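ATP-binding protein (Mycobacterium tuberculosis, PDB 5UKY) is the dimerisation and phosphoacceptor part of the sensor histidine kinase PhoR, which probably phosphorylates itself on histidine using ATP in two-component signalling. Local coordinates at residues R26-T31 and S59-L64. The protein carries 1 engineered substitution. Residues are numbered along the deposited sequence; the frame is centred on the assembly and turned at random.
Sequences RTPLTT and SRMGLL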
ATOM      1  N   ARG A  26      -0.256  -4.899  -3.545  1.00 41.08           N
ATOM      2  CA  ARG A  26      -0.692  -6.204  -2.955  1.00 45.95           C
ATOM      3  C   ARG A  26       0.433  -7.267  -2.832  1.00 48.10           C
ATOM      4  O   ARG A  26       0.582  -7.921  -1.796  1.00 46.61           O
ATOM      5  CB  ARG A  26      -1.878  -6.788  -3.720  1.00 50.54           C
ATOM      6  CG  ARG A  26      -3.130  -6.974  -2.896  1.00 54.52           C
ATOM      7  CD  ARG A  26      -4.138  -7.886  -3.557  1.00 58.07           C
ATOM      8  NE  ARG A  26      -5.410  -7.711  -2.867  1.00 68.43           N
ATOM      9  CZ  ARG A  26      -6.614  -8.095  -3.310  1.00 77.70           C
ATOM     10  NH1 ARG A  26      -7.689  -7.846  -2.561  1.00 74.38           N
ATOM     11  NH2 ARG A  26      -6.773  -8.715  -4.483  1.00 81.61           N
ATOM     12  N   THR A  27       1.271  -7.365  -3.849  1.00 46.00           N
ATOM     13  CA  THR A  27       2.269  -8.416  -3.921  1.00 49.94           C
ATOM     14  C   THR A  27       3.432  -8.330  -2.880  1.00 50.32           C
ATOM     15  O   THR A  27       3.702  -9.295  -2.201  1.00 45.91           O
ATOM     16  CB  THR A  27       2.764  -8.520  -5.369  1.00 54.41           C
ATOM     17  OG1 THR A  27       1.606  -8.648  -6.202  1.00 56.44           O
ATOM     18  CG2 THR A  27       3.666  -9.727  -5.553  1.00 61.20           C
ATOM     19  N   PRO A  28       4.130  -7.188  -2.768  1.00 44.62           N
ATOM     20  CA  PRO A  28       4.998  -7.066  -1.576  1.00 43.68           C
ATOM     21  C   PRO A  28       4.280  -7.253  -0.225  1.00 42.16           C
ATOM     22  O   PRO A  28       4.840  -7.888   0.664  1.00 45.18           O
ATOM     23  CB  PRO A  28       5.577  -5.668  -1.689  1.00 42.64           C
ATOM     24  CG  PRO A  28       4.821  -4.986  -2.774  1.00 43.83           C
ATOM     25  CD  PRO A  28       4.258  -6.046  -3.668  1.00 44.89           C
ATOM     26  N   LEU A  29       3.081  -6.693  -0.049  1.00 36.06           N
ATOM     27  CA  LEU A  29       2.348  -6.864   1.192  1.00 36.58           C
ATOM     28  C   LEU A  29       2.053  -8.296   1.594  1.00 42.22           C
ATOM     29  O   LEU A  29       2.016  -8.614   2.793  1.00 35.72           O
ATOM     30  CB  LEU A  29       0.963  -6.219   1.121  1.00 35.13           C
ATOM     31  CG  LEU A  29       0.701  -4.987   1.879  1.00 42.50           C
ATOM     32  CD1 LEU A  29      -0.701  -4.421   1.589  1.00 40.20           C
ATOM     33  CD2 LEU A  29       0.975  -5.303   3.348  1.00 42.86           C
ATOM     34  N   THR A  30       1.693  -9.125   0.607  1.00 41.74           N
ATOM     35  CA  THR A  30       1.255 -10.507   0.891  1.00 41.62           C
ATOM     36  C   THR A  30       2.483 -11.262   1.405  1.00 41.49           C
ATOM     37  O   THR A  30       2.373 -11.993   2.352  1.00 39.44           O
ATOM     38  CB  THR A  30       0.590 -11.196  -0.332  1.00 51.10           C
ATOM     39  OG1 THR A  30      -0.616 -10.490  -0.715  1.00 47.43           O
ATOM     40  CG2 THR A  30       0.221 -12.641   0.015  1.00 52.10           C
ATOM     41  N   THR A  31       3.657 -10.979   0.849  1.00 38.29           N
ATOM     42  CA  THR A  31       4.907 -11.474   1.404  1.00 39.98           C
ATOM     43  C   THR A  31       5.170 -11.019   2.889  1.00 40.66           C
ATOM     44  O   THR A  31       5.467 -11.831   3.731  1.00 34.22           O
ATOM     45  CB  THR A  31       6.055 -11.058   0.487  1.00 41.10           C
ATOM     46  OG1 THR A  31       5.849 -11.674  -0.787  1.00 50.27           O
ATOM     47  CG2 THR A  31       7.444 -11.490   1.025  1.00 43.79           C
ATOM     48  N   SER A  59      10.603  -1.676   1.518  1.00 34.58           N
ATOM     49  CA  SER A  59      11.339  -0.682   0.744  1.00 39.78           C
ATOM     50  C   SER A  59      10.797  -0.582  -0.668  1.00 39.52           C
ATOM     51  O   SER A  59      10.573   0.534  -1.164  1.00 38.21           O
ATOM     52  CB  SER A  59      12.849  -1.016   0.640  1.00 42.91           C
ATOM     53  OG  SER A  59      13.449  -0.989   1.915  1.00 54.66           O
ATOM     54  N   ARG A  60      10.668  -1.733  -1.321  1.00 36.23           N
ATOM     55  CA  ARG A  60      10.048  -1.828  -2.659  1.00 38.42           C
ATOM     56  C   ARG A  60       8.647  -1.124  -2.698  1.00 38.61           C
ATOM     57  O   ARG A  60       8.369  -0.317  -3.553  1.00 33.90           O
ATOM     58  CB  ARG A  60       9.903  -3.302  -3.072  1.00 43.12           C
ATOM     59  CG  ARG A  60       9.025  -3.535  -4.318  1.00 51.23           C
ATOM     60  CD  ARG A  60       8.791  -5.005  -4.653  1.00 57.47           C
ATOM     61  NE  ARG A  60      10.062  -5.676  -4.845  1.00 64.19           N
ATOM     62  CZ  ARG A  60      10.838  -5.550  -5.922  1.00 77.89           C
ATOM     63  NH1 ARG A  60      10.484  -4.785  -6.956  1.00 91.25           N
ATOM     64  NH2 ARG A  60      11.989  -6.212  -5.977  1.00 87.00           N
ATOM     65  N   MET A  61       7.844  -1.401  -1.700  1.00 32.41           N
ATOM     66  CA  MET A  61       6.556  -0.833  -1.522  1.00 33.06           C
ATOM     67  C   MET A  61       6.630   0.693  -1.322  1.00 35.64           C
ATOM     68  O   MET A  61       5.830   1.429  -1.798  1.00 33.43           O
ATOM     69  CB  MET A  61       5.934  -1.504  -0.336  1.00 35.19           C
ATOM     70  CG  MET A  61       4.465  -1.651  -0.438  1.00 36.08           C
ATOM     71  SD  MET A  61       3.717  -2.700   0.765  1.00 39.35           S
ATOM     72  CE  MET A  61       2.147  -1.884   0.760  1.00 31.87           C
ATOM     73  N   GLY A  62       7.618   1.135  -0.595  1.00 34.68           N
ATOM     74  CA  GLY A  62       7.850   2.538  -0.353  1.00 33.54           C
ATOM     75  C   GLY A  62       8.163   3.261  -1.638  1.00 32.25           C
ATOM     76  O   GLY A  62       7.781   4.366  -1.799  1.00 33.35           O
ATOM     77  N   LEU A  63       8.922   2.652  -2.536  1.00 32.15           N
ATOM     78  CA  LEU A  63       9.151   3.270  -3.824  1.00 34.07           C
ATOM     79  C   LEU A  63       7.887   3.344  -4.678  1.00 31.03           C
ATOM     80  O   LEU A  63       7.674   4.342  -5.352  1.00 30.04           O
ATOM     81  CB  LEU A  63      10.237   2.514  -4.554  1.00 39.21           C
ATOM     82  CG  LEU A  63      11.625   2.513  -3.925  1.00 37.71           C
ATOM     83  CD1 LEU A  63      12.460   1.547  -4.733  1.00 43.15           C
ATOM     84  CD2 LEU A  63      12.267   3.891  -3.891  1.00 43.09           C
ATOM     85  N   LEU A  64       7.080   2.291  -4.676  1.00 32.49           N
ATOM     86  CA  LEU A  64       5.774   2.284  -5.382  1.00 31.50           C
ATOM     87  C   LEU A  64       4.839   3.389  -4.875  1.00 32.46           C
ATOM     88  O   LEU A  64       4.174   4.043  -5.654  1.00 30.86           O
ATOM     89  CB  LEU A  64       5.093   0.944  -5.222  1.00 33.08           C
ATOM     90  CG  LEU A  64       5.695  -0.256  -5.957  1.00 37.94           C
ATOM     91  CD1 LEU A  64       4.924  -1.481  -5.508  1.00 39.40           C
ATOM     92  CD2 LEU A  64       5.632  -0.148  -7.496  1.00 36.48           C
TER
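Pro28 and Met61 lie opposite each other where two antiparallel helical segments, 26-31 and 59-64, pack together. The N-to-C directions of these short segments make an angle of 155°, their axes come within 9.4 Å, and the CA atoms of Pro28 and Met61 are 6.4 Å apart. Lacking an N-H, Pro28 breaks the backbone bonding to the preceding turn, and the helix kinks here, at the residue that faces its partner. This proline closes the His-Glu-Leu-Arg-Thr-Pro sequence of the H-box, whose His23 is probably the phosphoacceptor, as in other HisKA domains.

No hydrogen bond links the segments; the contact is apolar. The proline ring points at the other helix, and its CG is the meeting point, 4.1 Å from Met61 CG. The same CG lies 4.4 Å from Leu64 CD1 and equally far from Arg60 CD, so the ring sits among Arg60, Met61 and Leu64, meeting Arg60 through the aliphatic part of its side chain. Met61 runs extended beyond CG (chi2 169°, chi3 152°), which carries its sulfur and methyl past the proline to Leu29. There CE rests 3.6 Å from Leu29 CG, with SD 3.9 Å from that same branch carbon.

Helices 2-40 and 47-71 form the helical hairpin of the His Kinase A domain, and two such hairpins build the dimeric four-helix bundle. Met61 and Leu64 also pack on Leu25 of helix 2-40. Across the dimer, Met61 meets Met61 of the second subunit, Leu29 packs on its Gly62, and Arg26 forms a salt bridge with its Asp66.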